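Local coordinates for probable enoyl-CoA hydratase/isomerase (Pseudomonas aeruginosa PAO1, PDB 5YLO), which probably works as a Δ3,Δ2-enoyl-CoA isomerase of the crotonase family, moving double bonds of unsaturated fatty acyl-CoAs during beta-oxidation, at residues L18-P23 with I31-A36; S5-R10 with H38-A43; L68-A73 with Y83-A88; A91-L96 with V112-D117; F124-A129 with G196-R201. One frame throughout, in Å; residues are numbered along the deposited sequence.

Contact 1. Residues L18-P23 with I31-A36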
# COMPACT_ATOMS: atom_id res chain seq x y z
N LEU A 18 -7.69 23.00 16.91
CA LEU A 18 -7.58 24.01 15.86
C LEU A 18 -8.78 23.83 14.93
O LEU A 18 -8.83 22.86 14.16
CB LEU A 18 -6.27 23.87 15.10
CG LEU A 18 -5.02 23.67 15.96
CD1 LEU A 18 -3.76 23.63 15.10
CD2 LEU A 18 -4.91 24.74 17.02
N VAL A 19 -9.73 24.75 15.00
CA VAL A 19 -10.96 24.67 14.23
C VAL A 19 -10.96 25.77 13.19
O VAL A 19 -10.84 26.96 13.53
CB VAL A 19 -12.20 24.77 15.14
CG1 VAL A 19 -13.46 24.49 14.33
CG2 VAL A 19 -12.08 23.82 16.32
N LEU A 20 -11.09 25.39 11.92
CA LEU A 20 -11.39 26.36 10.88
C LEU A 20 -12.68 27.08 11.22
O LEU A 20 -13.67 26.44 11.61
CB LEU A 20 -11.50 25.67 9.52
CG LEU A 20 -10.24 25.40 8.69
CD1 LEU A 20 -9.17 24.67 9.49
CD2 LEU A 20 -10.60 24.61 7.44
N ASN A 21 -12.69 28.40 11.10
CA ASN A 21 -13.82 29.20 11.55
C ASN A 21 -14.21 30.22 10.48
O ASN A 21 -14.12 31.44 10.67
CB ASN A 21 -13.54 29.90 12.87
CG ASN A 21 -14.80 30.36 13.57
OD1 ASN A 21 -14.69 30.65 14.86
ND2 ASN A 21 -15.86 30.46 12.95
N ARG A 22 -14.66 29.72 9.34
CA ARG A 22 -15.39 30.52 8.35
C ARG A 22 -16.59 29.70 7.90
O ARG A 22 -16.67 29.28 6.74
CB ARG A 22 -14.49 30.91 7.18
CG ARG A 22 -13.39 31.89 7.55
CD ARG A 22 -13.14 32.89 6.43
NE ARG A 22 -12.62 32.25 5.23
CZ ARG A 22 -12.81 32.71 4.00
NH1 ARG A 22 -13.53 33.81 3.80
NH2 ARG A 22 -12.29 32.06 2.96
N PRO A 23 -17.54 29.46 8.80
CA PRO A 23 -18.64 28.54 8.47
C PRO A 23 -19.51 29.03 7.33
O PRO A 23 -20.08 28.21 6.60
CB PRO A 23 -19.44 28.45 9.78
CG PRO A 23 -18.56 29.07 10.84
CD PRO A 23 -17.72 30.07 10.13
N ILE A 31 -5.61 32.67 2.13
CA ILE A 31 -4.28 32.95 2.69
C ILE A 31 -4.35 33.26 4.18
O ILE A 31 -3.52 32.73 4.94
CB ILE A 31 -3.57 34.02 1.87
CG1 ILE A 31 -3.47 33.58 0.41
CG2 ILE A 31 -2.16 34.24 2.39
CD1 ILE A 31 -2.56 34.42 -0.46
N PRO A 32 -5.29 34.08 4.69
CA PRO A 32 -5.34 34.28 6.15
C PRO A 32 -5.53 32.99 6.93
O PRO A 32 -4.88 32.80 7.97
CB PRO A 32 -6.51 35.24 6.34
CG PRO A 32 -6.60 35.97 5.07
CD PRO A 32 -6.25 34.96 4.00
N THR A 33 -6.41 32.10 6.47
CA THR A 33 -6.60 30.82 7.15
C THR A 33 -5.35 29.96 7.04
O THR A 33 -4.87 29.40 8.04
CB THR A 33 -7.81 30.09 6.56
OG1 THR A 33 -8.86 31.03 6.32
CG2 THR A 33 -8.31 29.02 7.52
N LEU A 34 -4.80 29.84 5.83
CA LEU A 34 -3.58 29.06 5.62
C LEU A 34 -2.47 29.52 6.56
O LEU A 34 -1.89 28.71 7.29
CB LEU A 34 -3.12 29.17 4.17
CG LEU A 34 -4.07 28.62 3.09
CD1 LEU A 34 -3.54 28.94 1.70
CD2 LEU A 34 -4.28 27.12 3.27
N GLU A 35 -2.20 30.83 6.59
CA GLU A 35 -1.11 31.35 7.40
C GLU A 35 -1.38 31.19 8.89
O GLU A 35 -0.46 30.88 9.66
CB GLU A 35 -0.85 32.82 7.07
CG GLU A 35 -0.25 33.06 5.69
CD GLU A 35 0.29 34.46 5.53
OE1 GLU A 35 -0.27 35.24 4.73
OE2 GLU A 35 1.28 34.80 6.22
N ALA A 36 -2.62 31.42 9.33
CA ALA A 36 -2.93 31.34 10.75
C ALA A 36 -2.71 29.92 11.28
O ALA A 36 -2.00 29.72 12.27
CB ALA A 36 -4.36 31.80 11.01
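Thr33, in the first turn of helix 31-46, meets two residues of 18-23 with different branches of one small side chain. Its methyl CG2 lies 4.3 Å from CG of Leu20, at the end of strand 15-20, a van der Waals approach. Its hydroxyl OG1 stands 4.1 Å from NE of Arg22, too far for a bond and at an oblique approach to the guanidinium. The first torsion of Thr33 (chi1 -41°) sorts the two branches: CG2 is turned anti to the backbone N and meets the leucine, while OG1 stays beside the N and is hydrogen-bonded to OD1 of Asp30, just before the helix. Threonine suits the place because it offers both a carbon and an oxygen without length.

Arg22 leaves its loop with CB directed at the helix and then bends at chi2 and again at chi3 (-65°). These bends bring NH2 to OD2 of Asp30 and OD2 of Asp67 in two salt bridges, and to the carbonyl O of Ala28. Arginine fits here because its long chain carries a positive group from the loop to two carboxylates, Asp30 and Asp67. Leu20, by contrast, is buried and also packs against Leu37 and Leu7.

The contact joins strand to helix in the beta-alpha-beta unit of strand 15-20, helix 31-46 and strand 52-56, with an apolar half and a polar half divided at Thr33. Asp30 is shared, one carboxylate oxygen for the threonine hydroxyl and the other for the arginine, and this pairing of opposite charges would probably favour an ionised carboxylate beside the start of the helix.

Contact 2. Residues S5-R10 with H38-A43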
# COMPACT_ATOMS: atom_id res chain seq x y z
N SER A 5 -11.38 35.75 14.89
CA SER A 5 -10.15 35.06 14.53
C SER A 5 -10.43 34.12 13.36
O SER A 5 -11.46 33.43 13.35
CB SER A 5 -9.60 34.27 15.72
OG SER A 5 -9.03 35.13 16.70
N PRO A 6 -9.56 34.08 12.36
CA PRO A 6 -9.77 33.14 11.25
C PRO A 6 -9.73 31.69 11.70
O PRO A 6 -10.33 30.83 11.04
CB PRO A 6 -8.61 33.45 10.30
CG PRO A 6 -7.53 33.97 11.21
CD PRO A 6 -8.25 34.75 12.28
N LEU A 7 -9.07 31.41 12.81
CA LEU A 7 -8.90 30.06 13.33
C LEU A 7 -9.15 30.09 14.83
O LEU A 7 -8.44 30.78 15.56
CB LEU A 7 -7.49 29.54 13.03
CG LEU A 7 -7.24 28.04 13.09
CD1 LEU A 7 -7.64 27.37 11.79
CD2 LEU A 7 -5.78 27.78 13.42
N GLN A 8 -10.17 29.37 15.28
CA GLN A 8 -10.49 29.30 16.70
C GLN A 8 -9.62 28.23 17.35
O GLN A 8 -9.65 27.07 16.93
CB GLN A 8 -11.97 29.00 16.92
CG GLN A 8 -12.47 29.39 18.31
CD GLN A 8 -13.15 28.24 19.05
OE1 GLN A 8 -13.22 27.12 18.54
NE2 GLN A 8 -13.65 28.52 20.25
N THR A 9 -8.86 28.62 18.36
CA THR A 9 -7.89 27.74 19.00
C THR A 9 -8.21 27.61 20.48
O THR A 9 -8.43 28.62 21.16
CB THR A 9 -6.47 28.28 18.81
OG1 THR A 9 -6.16 28.35 17.41
CG2 THR A 9 -5.47 27.37 19.50
N ARG A 10 -8.22 26.38 20.98
CA ARG A 10 -8.38 26.13 22.40
C ARG A 10 -7.53 24.92 22.77
O ARG A 10 -7.41 23.97 22.00
CB ARG A 10 -9.86 25.91 22.77
CG ARG A 10 -10.42 24.53 22.44
CD ARG A 10 -11.88 24.59 22.02
NE ARG A 10 -12.51 23.27 22.07
CZ ARG A 10 -13.55 22.91 21.32
NH1 ARG A 10 -14.08 23.76 20.46
NH2 ARG A 10 -14.05 21.68 21.44
N HIS A 38 -0.95 27.78 9.83
CA HIS A 38 0.46 27.51 9.66
C HIS A 38 1.28 27.99 10.85
O HIS A 38 2.20 27.30 11.28
CB HIS A 38 1.02 28.10 8.37
CG HIS A 38 2.45 27.72 8.12
ND1 HIS A 38 2.87 27.16 6.93
CD2 HIS A 38 3.54 27.78 8.91
CE1 HIS A 38 4.16 26.92 7.00
NE2 HIS A 38 4.59 27.28 8.19
N VAL A 39 0.96 29.16 11.38
CA VAL A 39 1.75 29.65 12.52
C VAL A 39 1.34 28.94 13.81
O VAL A 39 2.19 28.64 14.66
CB VAL A 39 1.62 31.18 12.64
CG1 VAL A 39 2.44 31.70 13.82
CG2 VAL A 39 2.07 31.85 11.35
N ARG A 40 0.05 28.65 13.97
CA ARG A 40 -0.41 27.99 15.19
C ARG A 40 0.14 26.57 15.29
O ARG A 40 0.43 26.08 16.39
CB ARG A 40 -1.94 27.97 15.23
CG ARG A 40 -2.55 27.39 16.50
CD ARG A 40 -2.59 28.41 17.63
NE ARG A 40 -1.43 28.34 18.51
CZ ARG A 40 -1.35 27.57 19.59
NH1 ARG A 40 -0.25 27.57 20.33
NH2 ARG A 40 -2.36 26.79 19.94
N LEU A 41 0.30 25.89 14.15
CA LEU A 41 0.90 24.56 14.16
C LEU A 41 2.33 24.60 14.67
O LEU A 41 2.75 23.73 15.44
CB LEU A 41 0.85 23.94 12.77
CG LEU A 41 -0.49 23.38 12.29
CD1 LEU A 41 -0.38 22.92 10.85
CD2 LEU A 41 -0.95 22.24 13.19
N ASP A 42 3.10 25.61 14.25
CA ASP A 42 4.47 25.76 14.74
C ASP A 42 4.49 25.99 16.25
O ASP A 42 5.39 25.51 16.94
CB ASP A 42 5.17 26.90 14.01
CG ASP A 42 6.58 27.14 14.51
OD1 ASP A 42 7.48 26.36 14.13
OD2 ASP A 42 6.78 28.10 15.29
N ALA A 43 3.49 26.71 16.77
CA ALA A 43 3.42 26.92 18.21
C ALA A 43 3.11 25.61 18.94
O ALA A 43 3.59 25.39 20.06
CB ALA A 43 2.38 27.98 18.53
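Thr9 of strand 7-12 and Arg40 of helix 31-46 mark the closest approach of the two backbones, their CA atoms 8.4 Å apart, with both CB atoms directed across the gap. Threonine touches the aliphatic part of the arginine. Its OG1 is 3.6 Å from Arg40 CD, and its methyl CG2 is equally close to that carbon before reaching on to NH2 at 3.2 Å, a tight approach for a carbon and a nitrogen. The methyl comes in at the edge of the guanidinium, near its plane, so what meets here is carbon against a planar cation.

Arg40 is placed for this by a folded chain. CG stands anti to the backbone N (chi1 -175°), after which bends at chi2 (82°) and chi3 carry CG and CD slantwise past the threonine, with the guanidinium beyond. Long, flexible methylenes suit the partly exposed border, where carbon can cover the sheet while the charge stays at the periphery. Leu7, by contrast, is buried, and its CD2 lies 4.2 Å from Arg40 CB; leucine continues the apolar surface toward Leu37 and Leu20. Leu18 of the adjacent strand touches both Thr9 and Arg40.

Alternate residues of an outermost strand of this chain's sheet, Leu7 and Thr9, thereby face a helix lying on the sheet, a layered alpha/beta arrangement found in the crotonase fold.

Contact 3. Residues L68-A73 with Y83-A88; sequences LAEWAA and YGWTEA
Tyr83 OH donates a hydrogen bond of 2.7 Å to OE1 of Glu70. The acceptor uses its anti lone pair, on the side away from the other carboxylate oxygen, and the carboxylate stands nearly upright to the phenol ring, their planes 84° apart. Glu70 reaches this point with CG anti to its own backbone N (chi1 174°) and an extended chain beyond. Glu70 CG lies 3.3 Å from Tyr83 OH. The next residue, Trp71, offers its CD1 to Tyr83 CE2 at 3.8 Å. The tyrosine atom comes in at the edge of the indole, near its plane, and the two side chains cross at about a right angle. A tyrosine suits the position: its ring carbons pack against the indole while its tip supplies the proton.

Helix 68-76 is thus joined to the residues that lead into helix 85-97, across the intervening loop, at the surface of the crotonase fold. Gly84 is the N-cap of the second helix, and Tyr83 precedes it.

Farther out, Trp85 CB covers one face of the Tyr83 ring, 3.4 Å above its plane and toward the rim, which helps to fix the ring's rotation. The carboxylate is positioned too: Glu70 OE1 accepts a second hydrogen bond from Ile31 N, in the first turn of helix 31-46, and Glu70 N is bonded to Asp67 OD1. Trp85 NE1 makes a weak hydrogen bond to Leu29 O, and its side chain lies about 5 Å from a bound glycerol, probably from the crystallisation liquor. Thr86 and Glu87 pack on Gln233 of the second subunit.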
# COMPACT_ATOMS: atom_id res chain seq x y z
N LEU A 68 -12.58 30.52 -3.74
CA LEU A 68 -12.65 31.01 -5.11
C LEU A 68 -12.88 32.52 -5.16
O LEU A 68 -12.42 33.18 -6.10
CB LEU A 68 -13.76 30.29 -5.88
CG LEU A 68 -13.70 28.76 -5.99
CD1 LEU A 68 -12.26 28.27 -6.17
CD2 LEU A 68 -14.37 28.08 -4.80
N ALA A 69 -13.57 33.07 -4.16
CA ALA A 69 -13.82 34.51 -4.14
C ALA A 69 -12.51 35.29 -3.99
O ALA A 69 -12.30 36.30 -4.67
CB ALA A 69 -14.78 34.86 -3.00
N GLU A 70 -11.63 34.83 -3.10
CA GLU A 70 -10.33 35.47 -2.95
C GLU A 70 -9.51 35.35 -4.23
O GLU A 70 -8.85 36.31 -4.65
CB GLU A 70 -9.57 34.86 -1.78
CG GLU A 70 -8.15 35.38 -1.64
CD GLU A 70 -7.47 34.89 -0.39
OE1 GLU A 70 -6.79 33.84 -0.45
OE2 GLU A 70 -7.63 35.54 0.66
N TRP A 71 -9.54 34.18 -4.86
CA TRP A 71 -8.86 34.01 -6.14
C TRP A 71 -9.47 34.90 -7.21
O TRP A 71 -8.75 35.42 -8.07
CB TRP A 71 -8.92 32.54 -6.57
CG TRP A 71 -8.40 32.31 -7.95
CD1 TRP A 71 -7.10 32.12 -8.32
CD2 TRP A 71 -9.17 32.25 -9.16
NE1 TRP A 71 -7.01 31.94 -9.68
CE2 TRP A 71 -8.27 32.02 -10.22
CE3 TRP A 71 -10.53 32.38 -9.45
CZ2 TRP A 71 -8.68 31.90 -11.54
CZ3 TRP A 71 -10.94 32.26 -10.77
CH2 TRP A 71 -10.02 32.03 -11.80
N ALA A 72 -10.79 35.09 -7.18
CA ALA A 72 -11.44 35.93 -8.17
C ALA A 72 -10.98 37.38 -8.05
O ALA A 72 -10.72 38.04 -9.06
CB ALA A 72 -12.96 35.83 -8.03
N ALA A 73 -10.88 37.89 -6.82
CA ALA A 73 -10.45 39.27 -6.62
C ALA A 73 -9.05 39.51 -7.17
O ALA A 73 -8.79 40.53 -7.81
CB ALA A 73 -10.51 39.63 -5.13
N TYR A 83 -0.42 36.66 -6.46
CA TYR A 83 -1.23 35.86 -5.55
C TYR A 83 -0.43 34.66 -5.07
O TYR A 83 -0.02 33.82 -5.87
CB TYR A 83 -2.51 35.42 -6.26
CG TYR A 83 -3.54 34.76 -5.38
CD1 TYR A 83 -3.68 35.13 -4.05
CD2 TYR A 83 -4.36 33.76 -5.88
CE1 TYR A 83 -4.63 34.53 -3.24
CE2 TYR A 83 -5.31 33.15 -5.08
CZ TYR A 83 -5.44 33.54 -3.76
OH TYR A 83 -6.38 32.93 -2.96
N GLY A 84 -0.21 34.58 -3.76
CA GLY A 84 0.65 33.54 -3.22
C GLY A 84 -0.08 32.44 -2.49
O GLY A 84 0.40 31.94 -1.47
N TRP A 85 -1.25 32.04 -3.00
CA TRP A 85 -2.04 31.02 -2.32
C TRP A 85 -1.36 29.66 -2.37
O TRP A 85 -1.24 28.97 -1.35
CB TRP A 85 -3.44 30.94 -2.92
CG TRP A 85 -4.31 29.94 -2.23
CD1 TRP A 85 -5.17 30.17 -1.19
CD2 TRP A 85 -4.41 28.54 -2.52
NE1 TRP A 85 -5.79 29.00 -0.82
CE2 TRP A 85 -5.34 27.98 -1.62
CE3 TRP A 85 -3.79 27.70 -3.46
CZ2 TRP A 85 -5.67 26.63 -1.62
CZ3 TRP A 85 -4.12 26.35 -3.46
CH2 TRP A 85 -5.05 25.83 -2.55
N THR A 86 -0.93 29.24 -3.57
CA THR A 86 -0.27 27.94 -3.71
C THR A 86 0.94 27.83 -2.79
O THR A 86 1.16 26.79 -2.16
CB THR A 86 0.13 27.71 -5.16
OG1 THR A 86 -1.05 27.57 -5.98
CG2 THR A 86 0.98 26.45 -5.30
N GLU A 87 1.72 28.91 -2.69
CA GLU A 87 2.90 28.90 -1.83
C GLU A 87 2.52 28.74 -0.37
O GLU A 87 3.18 28.01 0.38
CB GLU A 87 3.71 30.18 -2.05
CG GLU A 87 4.37 30.30 -3.43
CD GLU A 87 3.36 30.43 -4.57
OE1 GLU A 87 2.35 31.13 -4.39
OE2 GLU A 87 3.58 29.81 -5.63
N ALA A 88 1.44 29.41 0.06
CA ALA A 88 1.01 29.30 1.45
C ALA A 88 0.42 27.93 1.75
O ALA A 88 0.61 27.40 2.85
CB ALA A 88 -0.00 30.40 1.77

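Contact 4. Residues A91-L96 with V112-D117; sequences ALMGRL and VGAGMD
Met93 carries the apolar part of this contact with a single atom, its terminal methyl CE. That methyl lies 3.8 Å from CB of Asp117 and, more loosely, 4.5 Å from CB of Ala114, so it meets two residues one turn apart on helix 114-120. CG stands beside the backbone N (chi1 -60°) and the chain bends again at chi2 (-62°), then runs straight to CE. An unbranched, pliable methionine can send a slim tip across to the second helix, and a small alanine lets the methyl come near the backbone O of that residue.

Contacts with backbone oxygens come second: CE is 3.5 Å from the O of Ala114, and SD is 4.0 Å from the O of Asp117.

Backbone hydrogen bonds shape the helix start. Gly115 N binds Val112 O at 2.8 Å, and the N-cap Gly113 has a positive phi (61°), which glycine adopts easily. In crotonase relatives this glycine-rich turn probably lends a peptide N-H to the oxyanion hole. Asp117 OD2 turns to a bound glycerol in a weak hydrogen bond.

Around the pair, Met93 also touches Leu118, Cys121 and Leu229 of the second subunit. Asp117 packs on Ala148 of helix 146-156, while backbone hydrogen bonds tie Val112 to Cys63 and Gly113 to Lys134.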
# COMPACT_ATOMS: atom_id res chain seq x y z
N ALA A 91 3.28 25.15 1.93
CA ALA A 91 4.03 25.24 3.18
C ALA A 91 3.22 24.67 4.34
O ALA A 91 3.78 24.03 5.24
CB ALA A 91 4.42 26.69 3.46
N LEU A 92 1.90 24.87 4.33
CA LEU A 92 1.05 24.36 5.40
C LEU A 92 0.93 22.84 5.33
O LEU A 92 1.04 22.15 6.35
CB LEU A 92 -0.33 25.00 5.33
CG LEU A 92 -1.43 24.37 6.19
CD1 LEU A 92 -1.12 24.54 7.67
CD2 LEU A 92 -2.79 24.96 5.85
N MET A 93 0.71 22.30 4.13
CA MET A 93 0.57 20.85 3.99
C MET A 93 1.83 20.13 4.44
O MET A 93 1.76 19.08 5.10
CB MET A 93 0.25 20.49 2.54
CG MET A 93 -1.03 21.10 2.02
SD MET A 93 -2.47 20.55 2.94
CE MET A 93 -3.77 21.35 1.99
N GLY A 94 3.00 20.68 4.11
CA GLY A 94 4.25 20.02 4.47
C GLY A 94 4.48 19.95 5.97
O GLY A 94 4.94 18.92 6.48
N ARG A 95 4.24 21.07 6.66
CA ARG A 95 4.40 21.16 8.12
C ARG A 95 3.43 20.30 8.92
O ARG A 95 3.82 19.64 9.88
CB ARG A 95 4.29 22.62 8.57
CG ARG A 95 4.38 22.81 10.07
CD ARG A 95 4.29 24.28 10.45
NE ARG A 95 5.40 25.06 9.89
CZ ARG A 95 6.56 25.25 10.50
NH1 ARG A 95 7.51 25.97 9.92
NH2 ARG A 95 6.77 24.73 11.70
N LEU A 96 2.15 20.30 8.53
CA LEU A 96 1.13 19.49 9.18
C LEU A 96 1.43 18.01 9.01
O LEU A 96 1.30 17.22 9.95
CB LEU A 96 -0.25 19.83 8.64
CG LEU A 96 -1.40 19.04 9.27
CD1 LEU A 96 -1.49 19.32 10.76
CD2 LEU A 96 -2.72 19.37 8.58
N VAL A 112 -13.39 18.92 0.50
CA VAL A 112 -13.27 19.00 -0.95
C VAL A 112 -11.90 19.54 -1.32
O VAL A 112 -11.46 20.56 -0.78
CB VAL A 112 -14.37 19.89 -1.56
CG1 VAL A 112 -14.24 19.93 -3.08
CG2 VAL A 112 -15.76 19.40 -1.15
N GLY A 113 -11.22 18.85 -2.23
CA GLY A 113 -9.99 19.37 -2.81
C GLY A 113 -8.91 19.58 -1.76
O GLY A 113 -8.50 18.66 -1.05
N ALA A 114 -8.44 20.83 -1.66
CA ALA A 114 -7.45 21.18 -0.65
C ALA A 114 -7.97 20.95 0.76
O ALA A 114 -7.19 20.73 1.69
CB ALA A 114 -7.00 22.63 -0.83
N GLY A 115 -9.29 21.02 0.94
CA GLY A 115 -9.86 20.72 2.24
C GLY A 115 -9.68 19.27 2.63
O GLY A 115 -9.40 18.95 3.78
N MET A 116 -9.85 18.36 1.66
CA MET A 116 -9.56 16.95 1.92
C MET A 116 -8.07 16.73 2.12
O MET A 116 -7.66 15.96 3.00
CB MET A 116 -10.08 16.09 0.78
CG MET A 116 -10.00 14.60 1.06
SD MET A 116 -10.40 13.60 -0.38
CE MET A 116 -8.93 13.86 -1.38
N ASP A 117 -7.23 17.40 1.32
CA ASP A 117 -5.79 17.27 1.48
C ASP A 117 -5.35 17.68 2.88
O ASP A 117 -4.38 17.12 3.41
CB ASP A 117 -5.06 18.11 0.42
CG ASP A 117 -5.34 17.63 -0.99
OD1 ASP A 117 -5.83 16.50 -1.16
OD2 ASP A 117 -5.04 18.39 -1.94

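Contact 5. Residues F124-A129 with G196-R201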
# COMPACT_ATOMS: atom_id res chain seq x y z
N PHE A 124 -4.53 10.73 11.82
CA PHE A 124 -5.77 9.99 11.97
C PHE A 124 -6.93 10.81 11.41
O PHE A 124 -6.86 12.04 11.35
CB PHE A 124 -6.03 9.65 13.44
CG PHE A 124 -4.92 8.87 14.08
CD1 PHE A 124 -4.87 7.49 13.95
CD2 PHE A 124 -3.93 9.51 14.81
CE1 PHE A 124 -3.85 6.76 14.54
CE2 PHE A 124 -2.91 8.79 15.40
CZ PHE A 124 -2.87 7.41 15.26
N ARG A 125 -7.98 10.11 11.01
CA ARG A 125 -9.18 10.75 10.48
C ARG A 125 -10.41 10.07 11.06
O ARG A 125 -10.62 8.88 10.85
CB ARG A 125 -9.22 10.71 8.95
CG ARG A 125 -8.50 11.87 8.29
CD ARG A 125 -8.14 11.56 6.84
NE ARG A 125 -7.35 10.34 6.74
CZ ARG A 125 -6.05 10.27 7.01
NH1 ARG A 125 -5.39 11.34 7.42
NH2 ARG A 125 -5.41 9.11 6.89
N ILE A 126 -11.20 10.83 11.82
CA ILE A 126 -12.50 10.40 12.30
C ILE A 126 -13.55 11.28 11.64
O ILE A 126 -13.47 12.51 11.72
CB ILE A 126 -12.60 10.49 13.83
CG1 ILE A 126 -11.46 9.71 14.49
CG2 ILE A 126 -13.95 9.97 14.31
CD1 ILE A 126 -11.42 9.85 15.99
N ALA A 127 -14.51 10.66 10.97
CA ALA A 127 -15.47 11.39 10.16
C ALA A 127 -16.88 11.18 10.69
O ALA A 127 -17.22 10.09 11.18
CB ALA A 127 -15.40 10.95 8.69
N ALA A 128 -17.70 12.22 10.58
CA ALA A 128 -19.12 12.09 10.84
C ALA A 128 -19.80 11.40 9.66
O ALA A 128 -19.30 11.40 8.53
CB ALA A 128 -19.75 13.46 11.08
N ALA A 129 -20.97 10.81 9.93
CA ALA A 129 -21.68 10.09 8.88
C ALA A 129 -22.10 11.02 7.75
O ALA A 129 -22.18 10.59 6.59
CB ALA A 129 -22.90 9.38 9.47
N GLY A 196 -12.43 13.76 21.11
CA GLY A 196 -11.82 14.08 22.39
C GLY A 196 -11.31 12.85 23.12
O GLY A 196 -10.22 12.86 23.69
N ALA A 197 -12.10 11.77 23.11
CA ALA A 197 -11.67 10.53 23.75
C ALA A 197 -10.46 9.94 23.04
O ALA A 197 -9.52 9.46 23.69
CB ALA A 197 -12.82 9.53 23.79
N PHE A 198 -10.46 9.96 21.71
CA PHE A 198 -9.33 9.42 20.96
C PHE A 198 -8.09 10.27 21.17
O PHE A 198 -7.00 9.75 21.43
CB PHE A 198 -9.68 9.31 19.48
CG PHE A 198 -8.57 8.76 18.63
CD1 PHE A 198 -8.11 7.46 18.83
CD2 PHE A 198 -7.98 9.53 17.64
CE1 PHE A 198 -7.08 6.95 18.06
CE2 PHE A 198 -6.96 9.02 16.86
CZ PHE A 198 -6.51 7.72 17.07
N ALA A 199 -8.23 11.59 21.07
CA ALA A 199 -7.10 12.48 21.31
C ALA A 199 -6.63 12.45 22.76
O ALA A 199 -5.48 12.79 23.03
CB ALA A 199 -7.46 13.91 20.91
N ALA A 200 -7.49 12.03 23.69
CA ALA A 200 -7.09 11.98 25.09
C ALA A 200 -6.10 10.85 25.35
O ALA A 200 -5.11 11.04 26.06
CB ALA A 200 -8.31 11.83 25.99
N ARG A 201 -6.37 9.66 24.81
CA ARG A 201 -5.45 8.54 25.02
C ARG A 201 -4.18 8.72 24.21
O ARG A 201 -3.11 8.24 24.62
CB ARG A 201 -6.14 7.22 24.68
CG ARG A 201 -6.88 7.20 23.36
CD ARG A 201 -7.69 5.92 23.21
NE ARG A 201 -6.91 4.73 23.51
CZ ARG A 201 -7.25 3.50 23.15
NH1 ARG A 201 -8.37 3.29 22.47
NH2 ARG A 201 -6.47 2.47 23.46
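Phe198 of helix 191-204 meets Phe124 and Ile126 of strand 124-128, a helix packed against the central sheet of the crotonase fold. Its side chain leaves the helix with CG anti to the backbone N (chi1 -180°), directed toward the strand. CB is the first atom to touch, 3.9 Å from CD1 of Ile126. CG is close to the same methyl, and CD2 lies 3.8 Å from it, an approach oblique to the ring. Isoleucine suits this place because its extended CG1 arm, ending in CD1, reaches out from the strand to the CB and CD2 of Phe198.

Beyond this the ring enters the territory of Phe124. CE2 lies 3.5 Å from Phe124 CG and near its CB as well. The two rings form a T-shaped pair: the edge of Phe198 is directed at the face of Phe124, with centroids 4.8 Å apart and planes at 82°. Such a pairing lets the hydrogen-bearing rim of one ring meet the electron-rich face of the other, and it fits two phenylalanines that are both buried.

Phe124 and Ile126 alternate with Arg125, whose CB is directed away from the helix and whose backbone N is bonded to Glu159 of the third subunit. Arg163 of that subunit packs on both phenylalanines. Phe198 also touches Val104 of the neighbouring strand 103-107, and Phe124 touches Leu202 farther along the helix.

At the tip, Phe198 CZ sits 3.5 Å above the Phe124 ring plane, over the centre of the ring.

In the fold
From the N terminus, strand 7-12 opens the wide loop that contact 2 closes on helix 31-46, and the shorter loop of contact 1, from strand 15-20 to the same helix, nests inside it. Contacts 3 and 4 follow in series, without crossing: the first joins helix 68-76 to the start of helix 85-97, the second joins that helix to helix 114-120. The Asp42-Arg95 salt bridge links contact 2 to contact 4, and Ile31 and Glu70 link contact 1 to contact 3. Contact 5 closes the longest loop, bringing helix 191-204 back to strand 124-128. It shares the six-stranded sheet with contacts 1 and 2, yet lies across the chain's centre from contact 3, their centres about 31 Å apart.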